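Local coordinates for protein carboxylesterase (Ferroplasma acidiphilum, PDB 3WJ2) that probably hydrolyses carboxylic esters, as a carboxylesterase of the alpha/beta-hydrolase fold from an acid-loving archaeon, at residues Ile79-Gly84 against Ala153-Gly158; Gly86-Asn91 against Leu117-Lys122; Ala162-Leu167 against Phe229-Ala234; Val179-Tyr184 against Pro242-Thr247. All coordinates share one frame; numbering follows the deposited sequence.

Interaction 1. Residues Ile79-Gly84 against Ala153-Gly158; sequences ILYYHG and AGDSAG
Tyr81 reaches across strand 153-155 with its ring lying over the neighbouring backbone. Its CB heads to the same face of the sheet as Ala153, and with CG anti to the backbone N (chi1 -164°) the ring runs forward along the strand instead of standing up from it. CD1 then meets Ala153 CB at 3.7 Å, CE1 and CZ pass above Gly154, whose CA sits 4.0 Å from the ring centroid in a CH-pi contact, and OH ends 2.7 Å from Asp155 OD1. The hydroxyl meets the anti side of that oxygen, 25° out of the carboxylate plane; Tyr98 also bonds the hydroxyl, and Tyr95 OH is hydrogen-bonded to Asp155 OD2. The strands themselves run parallel, joined by Ala153 N to Leu80 O (2.8 Å) and Tyr82 N to Ala153 O (2.9 Å). Gly154, Ser156 and Gly158 follow the GxSxG pattern of the alpha/beta-hydrolase nucleophile elbow, and Ser156, at phi 55°, has the strained backbone expected of its probable nucleophile. The turn is close-packed: Gly158 CA lies 3.2 Å from Tyr82 O, and a weak bond joins Gly84 N to Asp155 OD1 (3.2 Å). The CB of His83 points away from segment 153-158, and its ND1 is bonded to Gly84 O at 2.6 Å.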
loop_
_atom_site.group_PDB
_atom_site.type_symbol
_atom_site.label_atom_id
_atom_site.label_comp_id
_atom_site.label_asym_id
_atom_site.label_seq_id
_atom_site.Cartn_x
_atom_site.Cartn_y
_atom_site.Cartn_z
ATOM N N ILE B 79 -12.564 22.794 24.264
ATOM C CA ILE B 79 -11.618 22.595 23.116
ATOM C C ILE B 79 -11.611 23.882 22.296
ATOM O O ILE B 79 -12.670 24.367 21.921
ATOM C CB ILE B 79 -12.143 21.435 22.295
ATOM C CG1 ILE B 79 -12.028 20.103 22.971
ATOM C CG2 ILE B 79 -11.498 21.420 20.885
ATOM C CD1 ILE B 79 -10.592 19.637 23.354
ATOM N N LEU B 80 -10.420 24.423 22.013
ATOM C CA LEU B 80 -10.306 25.530 21.054
ATOM C C LEU B 80 -10.239 24.866 19.679
ATOM O O LEU B 80 -9.365 24.004 19.472
ATOM C CB LEU B 80 -9.088 26.382 21.328
ATOM C CG LEU B 80 -8.932 26.720 22.819
ATOM C CD1 LEU B 80 -7.701 27.677 22.890
ATOM C CD2 LEU B 80 -10.168 27.295 23.414
ATOM N N TYR B 81 -11.115 25.277 18.769
ATOM C CA TYR B 81 -11.236 24.621 17.442
ATOM C C TYR B 81 -10.772 25.586 16.405
ATOM O O TYR B 81 -11.258 26.743 16.298
ATOM C CB TYR B 81 -12.713 24.203 17.165
ATOM C CG TYR B 81 -12.693 23.222 16.011
ATOM C CD1 TYR B 81 -12.498 21.853 16.312
ATOM C CD2 TYR B 81 -12.787 23.688 14.701
ATOM C CE1 TYR B 81 -12.424 20.917 15.258
ATOM C CE2 TYR B 81 -12.640 22.725 13.617
ATOM C CZ TYR B 81 -12.426 21.387 13.954
ATOM O OH TYR B 81 -12.262 20.474 12.929
ATOM N N TYR B 82 -9.852 25.153 15.544
ATOM C CA TYR B 82 -9.380 25.970 14.445
ATOM C C TYR B 82 -9.793 25.348 13.122
ATOM O O TYR B 82 -9.430 24.238 12.723
ATOM C CB TYR B 82 -7.787 26.126 14.444
ATOM C CG TYR B 82 -7.314 26.667 15.804
ATOM C CD1 TYR B 82 -7.263 27.998 16.025
ATOM C CD2 TYR B 82 -6.992 25.749 16.881
ATOM C CE1 TYR B 82 -6.961 28.510 17.297
ATOM C CE2 TYR B 82 -6.654 26.265 18.129
ATOM C CZ TYR B 82 -6.590 27.639 18.284
ATOM O OH TYR B 82 -6.318 28.205 19.517
ATOM N N HIS B 83 -10.665 26.078 12.399
ATOM C CA HIS B 83 -11.300 25.454 11.210
ATOM C C HIS B 83 -10.295 25.235 10.084
ATOM O O HIS B 83 -9.163 25.812 10.049
ATOM C CB HIS B 83 -12.374 26.494 10.649
ATOM C CG HIS B 83 -11.801 27.779 10.097
ATOM N ND1 HIS B 83 -11.342 27.923 8.801
ATOM C CD2 HIS B 83 -11.666 28.989 10.673
ATOM C CE1 HIS B 83 -10.906 29.154 8.647
ATOM N NE2 HIS B 83 -11.087 29.810 9.776
ATOM N N GLY B 84 -10.673 24.391 9.155
ATOM C CA GLY B 84 -9.906 24.139 7.892
ATOM C C GLY B 84 -10.204 25.106 6.762
ATOM O O GLY B 84 -10.988 26.050 6.964
ATOM N N ALA B 153 -7.904 21.677 18.768
ATOM C CA ALA B 153 -8.365 20.740 17.728
ATOM C C ALA B 153 -8.486 21.473 16.422
ATOM O O ALA B 153 -8.577 22.715 16.426
ATOM C CB ALA B 153 -9.716 20.203 18.156
ATOM N N GLY B 154 -8.524 20.732 15.343
ATOM C CA GLY B 154 -8.831 21.415 14.018
ATOM C C GLY B 154 -8.945 20.354 12.917
ATOM O O GLY B 154 -8.828 19.179 13.210
ATOM N N ASP B 155 -9.301 20.826 11.748
ATOM C CA ASP B 155 -9.271 19.973 10.552
ATOM C C ASP B 155 -8.486 20.610 9.491
ATOM O O ASP B 155 -8.435 21.796 9.319
ATOM C CB ASP B 155 -10.721 19.712 10.078
ATOM C CG ASP B 155 -11.473 20.964 9.690
ATOM O OD1 ASP B 155 -11.790 21.790 10.583
ATOM O OD2 ASP B 155 -11.699 21.238 8.478
ATOM N N SER B 156 -7.804 19.741 8.717
ATOM C CA SER B 156 -7.061 20.184 7.595
ATOM C C SER B 156 -6.046 21.268 8.012
ATOM O O SER B 156 -5.203 21.071 8.959
ATOM C CB SER B 156 -8.003 20.589 6.441
ATOM O OG SER B 156 -7.186 20.681 5.233
ATOM N N ALA B 157 -6.039 22.427 7.344
ATOM C CA ALA B 157 -5.071 23.502 7.717
ATOM C C ALA B 157 -5.208 23.869 9.236
ATOM O O ALA B 157 -4.229 24.186 9.910
ATOM C CB ALA B 157 -5.438 24.797 6.848
ATOM N N GLY B 158 -6.409 23.791 9.840
ATOM C CA GLY B 158 -6.636 24.143 11.202
ATOM C C GLY B 158 -5.959 23.112 12.144
ATOM O O GLY B 158 -5.578 23.414 13.253
#

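Interaction 2. Residues Gly86-Asn91 against Leu117-Lys122; sequences GFLFGN and LAPEHK
Phe87 and Leu88 meet Leu117 and Ala118 in a loop-to-loop contact that combines one straight backbone hydrogen bond with leucine side chains packed on backbone carbonyls. Residues 86-91 follow strand 78-82 and residues 117-122 follow strand 109-113, so the contact joins two loops that come after neighbouring strands of the central sheet. The bond runs from Ala118 N to Phe87 O at 2.8 Å, with an N-H...O angle of 173°. Leu117 carries most of the side-chain packing. Its CB points toward the other loop, and with CG anti to the carbonyl carbon (chi1 -58°) the two methyls spread over a row of backbone carbonyls: CD2 lies 3.5 Å from Phe87 O, whereas CD1 comes to 3.6 Å from Leu88 O and 3.7 Å from Gly90 O. Leu88 answers from its own side, its CG 3.4 Å from Ala118 O and its CD1 4.5 Å from Pro119 CD; the side chain also packs on Tyr212, Phe213 and Met216 of helix 207-217. The peptide bond before Pro119 is cis, which bends the chain directly after Ala118. Arg33 of helix 29-43 links the two loops as well, bonding Leu88 O through NE and forming a salt bridge with Glu120 through NH2. The ring of Phe87 leaves the contact to stack on Tyr217 and to touch Ala157, Asn160 and Leu161 of helix 157-172. His83, Gly84 and Gly86 belong to an HGGG sequence, the motif that supplies the oxyanion hole in hormone-sensitive-lipase-like esterases, so loop 86-91 probably borders the active site.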
loop_
_atom_site.group_PDB
_atom_site.type_symbol
_atom_site.label_atom_id
_atom_site.label_comp_id
_atom_site.label_asym_id
_atom_site.label_seq_id
_atom_site.Cartn_x
_atom_site.Cartn_y
_atom_site.Cartn_z
ATOM N N GLY B 86 -7.468 25.358 3.939
ATOM C CA GLY B 86 -6.241 25.644 3.188
ATOM C C GLY B 86 -5.479 26.868 3.610
ATOM O O GLY B 86 -4.612 27.301 2.896
ATOM N N PHE B 87 -5.848 27.474 4.755
ATOM C CA PHE B 87 -5.263 28.736 5.243
ATOM C C PHE B 87 -5.867 29.946 4.538
ATOM O O PHE B 87 -5.511 31.116 4.858
ATOM C CB PHE B 87 -3.703 28.794 5.301
ATOM C CG PHE B 87 -3.101 27.656 6.038
ATOM C CD1 PHE B 87 -3.023 27.677 7.414
ATOM C CD2 PHE B 87 -2.554 26.593 5.295
ATOM C CE1 PHE B 87 -2.365 26.521 8.046
ATOM C CE2 PHE B 87 -1.917 25.507 5.881
ATOM C CZ PHE B 87 -1.893 25.484 7.294
ATOM N N LEU B 88 -6.809 29.641 3.617
ATOM C CA LEU B 88 -7.257 30.700 2.677
ATOM C C LEU B 88 -8.723 31.001 2.890
ATOM O O LEU B 88 -9.105 32.186 2.737
ATOM C CB LEU B 88 -6.957 30.287 1.219
ATOM C CG LEU B 88 -7.130 31.368 0.137
ATOM C CD1 LEU B 88 -6.130 31.043 -0.946
ATOM C CD2 LEU B 88 -8.567 31.090 -0.285
ATOM N N PHE B 89 -9.511 29.980 3.146
ATOM C CA PHE B 89 -10.963 30.146 3.292
ATOM C C PHE B 89 -11.493 29.526 4.553
ATOM O O PHE B 89 -10.764 29.006 5.422
ATOM C CB PHE B 89 -11.707 29.701 1.968
ATOM C CG PHE B 89 -11.695 28.218 1.730
ATOM C CD1 PHE B 89 -12.810 27.437 2.050
ATOM C CD2 PHE B 89 -10.618 27.609 1.147
ATOM C CE1 PHE B 89 -12.856 26.024 1.813
ATOM C CE2 PHE B 89 -10.600 26.241 0.928
ATOM C CZ PHE B 89 -11.677 25.424 1.276
ATOM N N GLY B 90 -12.809 29.483 4.689
ATOM C CA GLY B 90 -13.535 29.034 5.863
ATOM C C GLY B 90 -13.649 30.162 6.908
ATOM O O GLY B 90 -12.825 31.063 6.931
ATOM N N ASN B 91 -14.647 30.042 7.776
ATOM C CA ASN B 91 -14.886 31.008 8.855
ATOM C C ASN B 91 -15.898 30.419 9.828
ATOM O O ASN B 91 -16.333 29.257 9.745
ATOM C CB ASN B 91 -15.316 32.395 8.266
ATOM C CG ASN B 91 -16.586 32.307 7.477
ATOM O OD1 ASN B 91 -17.558 31.662 7.870
ATOM N ND2 ASN B 91 -16.569 32.955 6.317
ATOM N N LEU B 117 -6.287 34.886 7.546
ATOM C CA LEU B 117 -6.178 34.045 6.383
ATOM C C LEU B 117 -5.225 34.634 5.347
ATOM O O LEU B 117 -5.022 35.830 5.214
ATOM C CB LEU B 117 -7.587 33.848 5.715
ATOM C CG LEU B 117 -8.555 33.245 6.697
ATOM C CD1 LEU B 117 -10.025 33.380 6.037
ATOM C CD2 LEU B 117 -8.188 31.793 6.956
ATOM N N ALA B 118 -4.646 33.712 4.563
ATOM C CA ALA B 118 -3.681 34.034 3.518
ATOM C C ALA B 118 -4.430 34.204 2.197
ATOM O O ALA B 118 -5.599 33.739 2.061
ATOM C CB ALA B 118 -2.743 32.821 3.374
ATOM N N PRO B 119 -3.806 34.951 1.243
ATOM C CA PRO B 119 -2.455 35.527 1.257
ATOM C C PRO B 119 -2.386 36.901 1.882
ATOM O O PRO B 119 -1.254 37.431 2.004
ATOM C CB PRO B 119 -2.122 35.659 -0.271
ATOM C CG PRO B 119 -3.515 35.954 -0.829
ATOM C CD PRO B 119 -4.466 35.088 -0.068
ATOM N N GLU B 120 -3.544 37.442 2.311
ATOM C CA GLU B 120 -3.482 38.750 2.918
ATOM C C GLU B 120 -2.622 38.705 4.164
ATOM O O GLU B 120 -1.926 39.674 4.478
ATOM C CB GLU B 120 -4.872 39.316 3.199
ATOM C CG GLU B 120 -5.756 39.505 1.952
ATOM C CD GLU B 120 -6.596 38.266 1.545
ATOM O OE1 GLU B 120 -7.545 38.443 0.739
ATOM O OE2 GLU B 120 -6.355 37.148 2.051
ATOM N N HIS B 121 -2.663 37.561 4.846
ATOM C CA HIS B 121 -1.931 37.358 6.078
ATOM C C HIS B 121 -1.176 36.018 5.902
ATOM O O HIS B 121 -1.795 34.929 5.960
ATOM C CB HIS B 121 -2.824 37.319 7.315
ATOM C CG HIS B 121 -3.637 38.546 7.489
ATOM N ND1 HIS B 121 -3.151 39.694 8.076
ATOM C CD2 HIS B 121 -4.909 38.798 7.124
ATOM C CE1 HIS B 121 -4.100 40.623 8.019
ATOM N NE2 HIS B 121 -5.165 40.109 7.441
ATOM N N LYS B 122 0.099 36.121 5.642
ATOM C CA LYS B 122 0.902 34.929 5.391
ATOM C C LYS B 122 1.457 34.350 6.678
ATOM O O LYS B 122 1.445 35.013 7.768
ATOM C CB LYS B 122 2.038 35.304 4.411
ATOM C CG LYS B 122 1.435 35.350 2.990
ATOM C CD LYS B 122 2.442 35.759 1.995
ATOM C CE LYS B 122 1.881 35.726 0.638
ATOM N NZ LYS B 122 1.852 34.398 -0.052
#

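Interaction 3. Residues Ala162-Leu167 against Phe229-Ala234; sequences AAALCL and FSPLVA
Pro231 meets Ala163, Ala164 and Leu167 on one side of residues 162-167 of helix 157-172, and the contact across the two segments is wholly apolar, without a hydrogen bond between them. The pyrrolidine ring makes the first group of contacts. Its CG comes up to the two alanines, 4.2 Å from Ala163 CB and 4.1 Å from Ala164 CB, and the small methyls let the ring approach the helix backbone, with Pro231 CG also 4.1 Å from Ala164 N. The second group belongs to Leu167, one turn further on. Its CG stands anti to the carbonyl carbon (chi1 -84°), and the fork at its end is shared between two partners: CD1 lies 3.7 Å from Pro231 CB, at the start of the short 3-10 segment 231-233, and CD2 lies 4.0 Å from the CB of Ala234, directly after it. The leucine and proline side chains are set roughly perpendicular to each other. Backbone hydrogen bonds hold the 3-10 segment from within, from Val233 N to Ser230 O at 2.9 Å and from Ala234 N to Pro231 O at 3.1 Å, in a fold of the chain where Pro231 and Ala234 both point toward the helix. Helix 157-172 is the one that follows the probable nucleophile elbow, and its side formed by Ala162, Ala163 and Cys166 rests on Leu182 and Gln180 of strand 180-183. Ala164 also touches Phe127 of helix 125-139, while Pro231 touches Tyr260 of helix 254-266, which places the 3-10 turn between helices 157-172 and 254-266.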
loop_
_atom_site.group_PDB
_atom_site.type_symbol
_atom_site.label_atom_id
_atom_site.label_comp_id
_atom_site.label_asym_id
_atom_site.label_seq_id
_atom_site.Cartn_x
_atom_site.Cartn_y
_atom_site.Cartn_z
ATOM N N ALA B 162 -3.143 23.402 15.149
ATOM C CA ALA B 162 -3.281 22.765 16.413
ATOM C C ALA B 162 -1.957 21.963 16.723
ATOM O O ALA B 162 -1.439 22.126 17.810
ATOM C CB ALA B 162 -4.439 21.869 16.445
ATOM N N ALA B 163 -1.469 21.236 15.723
ATOM C CA ALA B 163 -0.275 20.385 15.963
ATOM C C ALA B 163 0.868 21.372 16.157
ATOM O O ALA B 163 1.704 21.134 17.053
ATOM C CB ALA B 163 -0.003 19.527 14.767
ATOM N N ALA B 164 1.002 22.410 15.354
ATOM C CA ALA B 164 2.167 23.319 15.421
ATOM C C ALA B 164 2.211 24.110 16.706
ATOM O O ALA B 164 3.292 24.314 17.261
ATOM C CB ALA B 164 2.107 24.229 14.244
ATOM N N LEU B 165 1.049 24.541 17.201
ATOM C CA LEU B 165 1.078 25.384 18.403
ATOM C C LEU B 165 1.565 24.491 19.554
ATOM O O LEU B 165 2.278 25.012 20.436
ATOM C CB LEU B 165 -0.265 26.103 18.695
ATOM C CG LEU B 165 -1.383 25.231 19.259
ATOM C CD1 LEU B 165 -1.336 25.256 20.766
ATOM C CD2 LEU B 165 -2.722 25.902 18.851
ATOM N N CYS B 166 1.233 23.180 19.557
ATOM C CA CYS B 166 1.683 22.271 20.636
ATOM C C CYS B 166 3.187 22.188 20.603
ATOM O O CYS B 166 3.808 22.249 21.678
ATOM C CB CYS B 166 1.104 20.892 20.502
ATOM S SG CYS B 166 -0.715 20.955 20.880
ATOM N N LEU B 167 3.760 22.113 19.421
ATOM C CA LEU B 167 5.238 22.032 19.312
ATOM C C LEU B 167 5.853 23.301 19.906
ATOM O O LEU B 167 6.876 23.253 20.617
ATOM C CB LEU B 167 5.661 22.003 17.838
ATOM C CG LEU B 167 5.606 20.629 17.243
ATOM C CD1 LEU B 167 5.857 20.719 15.765
ATOM C CD2 LEU B 167 6.808 19.663 17.876
ATOM N N PHE B 229 5.520 25.721 10.568
ATOM C CA PHE B 229 4.785 25.673 9.305
ATOM C C PHE B 229 4.507 24.201 8.988
ATOM O O PHE B 229 3.412 23.831 8.590
ATOM C CB PHE B 229 5.608 26.269 8.094
ATOM C CG PHE B 229 4.842 26.310 6.775
ATOM C CD1 PHE B 229 4.403 27.506 6.281
ATOM C CD2 PHE B 229 4.409 25.115 6.096
ATOM C CE1 PHE B 229 3.695 27.599 5.024
ATOM C CE2 PHE B 229 3.700 25.202 4.863
ATOM C CZ PHE B 229 3.316 26.481 4.342
ATOM N N SER B 230 5.525 23.330 9.162
ATOM C CA SER B 230 5.389 21.898 8.844
ATOM C C SER B 230 5.895 21.113 10.046
ATOM O O SER B 230 7.136 20.888 10.210
ATOM C CB SER B 230 6.217 21.399 7.588
ATOM O OG SER B 230 5.741 22.002 6.329
ATOM N N PRO B 231 5.069 20.641 10.951
ATOM C CA PRO B 231 5.469 19.942 12.168
ATOM C C PRO B 231 6.336 18.712 11.893
ATOM O O PRO B 231 7.095 18.300 12.774
ATOM C CB PRO B 231 4.100 19.511 12.800
ATOM C CG PRO B 231 3.232 20.720 12.425
ATOM C CD PRO B 231 3.646 21.057 10.963
ATOM N N LEU B 232 6.214 18.118 10.698
ATOM C CA LEU B 232 7.006 16.926 10.449
ATOM C C LEU B 232 8.472 17.292 10.341
ATOM O O LEU B 232 9.276 16.366 10.347
ATOM C CB LEU B 232 6.508 16.189 9.160
ATOM C CG LEU B 232 5.460 15.204 9.591
ATOM C CD1 LEU B 232 4.666 14.729 8.302
ATOM C CD2 LEU B 232 6.049 13.925 10.322
ATOM N N VAL B 233 8.829 18.565 10.244
ATOM C CA VAL B 233 10.286 18.905 10.203
ATOM C C VAL B 233 10.885 19.034 11.599
ATOM O O VAL B 233 12.129 19.276 11.681
ATOM C CB VAL B 233 10.575 20.084 9.206
ATOM C CG1 VAL B 233 10.020 19.782 7.804
ATOM C CG2 VAL B 233 10.093 21.315 9.702
ATOM N N ALA B 234 10.095 18.955 12.692
ATOM C CA ALA B 234 10.599 19.000 14.096
ATOM C C ALA B 234 11.606 17.871 14.266
ATOM O O ALA B 234 11.529 16.841 13.628
ATOM C CB ALA B 234 9.499 18.823 15.108
#

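Interaction 4. Residues Val179-Tyr184 against Pro242-Thr247; sequences VQVLFY and PAIMVT
Strands 180-183 and 243-247 run parallel in register, their axes 4.8 Å apart and 6° from each other, with five backbone hydrogen bonds from Gln180 N to Pro242 O at one end to Tyr184 N to Val246 O at the other. The middle of the row is straight, as in the bond of 2.6 Å from Leu182 N to Ile244 O at 169°; the last, from Tyr184 N, bends to 144°. Side chains pair across the strands on both faces. On the face of Gln180, Leu182, Ala243 and Met245, Gln180 CG lies 3.7 Å from Ala243 CB, and its amide nitrogen reaches on to Pro241 O. Leu182 and Met245 meet at a slant: the thioether chain folds back at both of its outer torsions, which brings its CE to 3.9 Å from Leu182 CD1. On the face of Val181, Phe183, Ile244 and Val246, Val181 CG2 meets Ile244 CD1 at 4.2 Å. Phe183 and Val246 run alongside each other in the same direction, with Phe183 CD1 3.9 Å from Val246 CB. At the end of its strand Tyr184 turns its ring edge to Val246 O, and its hydroxyl bonds Ala284 N. The pair occupies successive places in the sheet between strands 150-155 and 271-280. Helix 157-172 packs against Gln180 and Leu182, and helix 254-266 against Ala243 and Met245, whereas helix 291-303 lies across the other face, against Val181, Phe183 and Val246.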
loop_
_atom_site.group_PDB
_atom_site.type_symbol
_atom_site.label_atom_id
_atom_site.label_comp_id
_atom_site.label_asym_id
_atom_site.label_seq_id
_atom_site.Cartn_x
_atom_site.Cartn_y
_atom_site.Cartn_z
ATOM N N VAL B 179 -4.959 18.158 25.138
ATOM C CA VAL B 179 -5.084 17.152 24.080
ATOM C C VAL B 179 -4.989 17.921 22.764
ATOM O O VAL B 179 -5.282 19.125 22.788
ATOM C CB VAL B 179 -6.359 16.355 24.231
ATOM C CG1 VAL B 179 -7.672 17.260 24.116
ATOM C CG2 VAL B 179 -6.346 15.230 23.098
ATOM N N GLN B 180 -4.521 17.229 21.726
ATOM C CA GLN B 180 -4.544 17.756 20.367
ATOM C C GLN B 180 -5.364 16.826 19.559
ATOM O O GLN B 180 -5.030 15.670 19.433
ATOM C CB GLN B 180 -3.098 18.011 19.824
ATOM C CG GLN B 180 -2.200 16.738 19.879
ATOM C CD GLN B 180 -0.824 17.002 19.347
ATOM O OE1 GLN B 180 -0.678 17.647 18.343
ATOM N NE2 GLN B 180 0.230 16.453 20.057
ATOM N N VAL B 181 -6.456 17.345 18.990
ATOM C CA VAL B 181 -7.413 16.444 18.257
ATOM C C VAL B 181 -7.256 16.883 16.773
ATOM O O VAL B 181 -7.562 18.053 16.368
ATOM C CB VAL B 181 -8.803 16.742 18.684
ATOM C CG1 VAL B 181 -9.698 15.768 17.858
ATOM C CG2 VAL B 181 -8.975 16.442 20.159
ATOM N N LEU B 182 -6.658 15.977 15.979
ATOM C CA LEU B 182 -6.192 16.409 14.654
ATOM C C LEU B 182 -6.956 15.650 13.597
ATOM O O LEU B 182 -6.685 14.504 13.294
ATOM C CB LEU B 182 -4.637 16.037 14.470
ATOM C CG LEU B 182 -3.799 16.629 15.628
ATOM C CD1 LEU B 182 -2.311 16.062 15.495
ATOM C CD2 LEU B 182 -3.785 18.166 15.720
ATOM N N PHE B 183 -7.896 16.367 12.921
ATOM C CA PHE B 183 -8.528 15.710 11.783
ATOM C C PHE B 183 -7.772 16.070 10.538
ATOM O O PHE B 183 -7.737 17.229 10.043
ATOM C CB PHE B 183 -10.018 16.324 11.618
ATOM C CG PHE B 183 -10.998 15.804 12.616
ATOM C CD1 PHE B 183 -11.725 14.643 12.354
ATOM C CD2 PHE B 183 -11.278 16.562 13.788
ATOM C CE1 PHE B 183 -12.606 14.132 13.342
ATOM C CE2 PHE B 183 -12.216 16.067 14.765
ATOM C CZ PHE B 183 -12.897 14.876 14.496
ATOM N N TYR B 184 -7.111 15.020 9.993
ATOM C CA TYR B 184 -6.378 15.125 8.720
ATOM C C TYR B 184 -5.633 16.470 8.491
ATOM O O TYR B 184 -5.841 17.208 7.483
ATOM C CB TYR B 184 -7.291 14.721 7.510
ATOM C CG TYR B 184 -8.677 15.333 7.531
ATOM C CD1 TYR B 184 -8.858 16.567 6.948
ATOM C CD2 TYR B 184 -9.702 14.631 8.176
ATOM C CE1 TYR B 184 -10.211 17.096 6.940
ATOM C CE2 TYR B 184 -11.015 15.096 8.175
ATOM C CZ TYR B 184 -11.196 16.311 7.574
ATOM O OH TYR B 184 -12.522 16.872 7.605
ATOM N N PRO B 242 -1.230 14.518 24.573
ATOM C CA PRO B 242 -1.867 13.293 24.032
ATOM C C PRO B 242 -2.600 13.713 22.718
ATOM O O PRO B 242 -3.151 14.843 22.675
ATOM C CB PRO B 242 -2.847 12.908 25.124
ATOM C CG PRO B 242 -2.168 13.513 26.410
ATOM C CD PRO B 242 -1.565 14.781 25.989
ATOM N N ALA B 243 -2.573 12.819 21.739
ATOM C CA ALA B 243 -3.105 13.161 20.426
ATOM C C ALA B 243 -4.209 12.157 20.035
ATOM O O ALA B 243 -4.172 10.930 20.389
ATOM C CB ALA B 243 -2.039 13.110 19.363
ATOM N N ILE B 244 -5.186 12.712 19.280
ATOM C CA ILE B 244 -6.105 11.863 18.475
ATOM C C ILE B 244 -5.875 12.312 17.030
ATOM O O ILE B 244 -6.011 13.514 16.708
ATOM C CB ILE B 244 -7.537 12.087 18.848
ATOM C CG1 ILE B 244 -7.774 11.811 20.343
ATOM C CG2 ILE B 244 -8.488 11.251 17.941
ATOM C CD1 ILE B 244 -9.243 12.288 20.847
ATOM N N MET B 245 -5.589 11.340 16.133
ATOM C CA MET B 245 -5.289 11.622 14.719
ATOM C C MET B 245 -6.295 10.858 13.896
ATOM O O MET B 245 -6.493 9.668 14.089
ATOM C CB MET B 245 -3.883 11.153 14.274
ATOM C CG MET B 245 -3.665 11.269 12.777
ATOM S SD MET B 245 -3.384 13.008 12.262
ATOM C CE MET B 245 -1.642 13.303 12.835
ATOM N N VAL B 246 -6.981 11.614 13.007
ATOM C CA VAL B 246 -7.913 10.926 12.055
ATOM C C VAL B 246 -7.381 11.215 10.682
ATOM O O VAL B 246 -7.162 12.337 10.262
ATOM C CB VAL B 246 -9.322 11.603 12.181
ATOM C CG1 VAL B 246 -10.271 10.954 11.154
ATOM C CG2 VAL B 246 -9.849 11.412 13.672
ATOM N N THR B 247 -7.167 10.145 9.914
ATOM C CA THR B 247 -6.792 10.286 8.499
ATOM C C THR B 247 -7.879 9.608 7.665
ATOM O O THR B 247 -8.781 8.922 8.168
ATOM C CB THR B 247 -5.428 9.484 8.231
ATOM O OG1 THR B 247 -5.708 8.084 8.260
ATOM C CG2 THR B 247 -4.451 9.813 9.366
#

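Interactions 1 and 4 belong to one sheet, their centres 10 Å apart, and meet where strand 150-155 lies beside strand 180-183: Ser156 N comes 2.8 Å from Phe183 O, a probable hydrogen bond. Interaction 3 shares helix 157-172 with interaction 1 and touches interaction 4 through Ala162, Ala163 and Cys166; its segments alternate along the chain with those of interaction 4. Interaction 2 falls in sequence between the two segments of interaction 1 and touches it at His83 and Ala157, but its centre is about 22 Å from that of interaction 4. The probable nucleophile elbow thus joins the central sheet to helix 157-172, with loop 86-91 packed against it at Ala157.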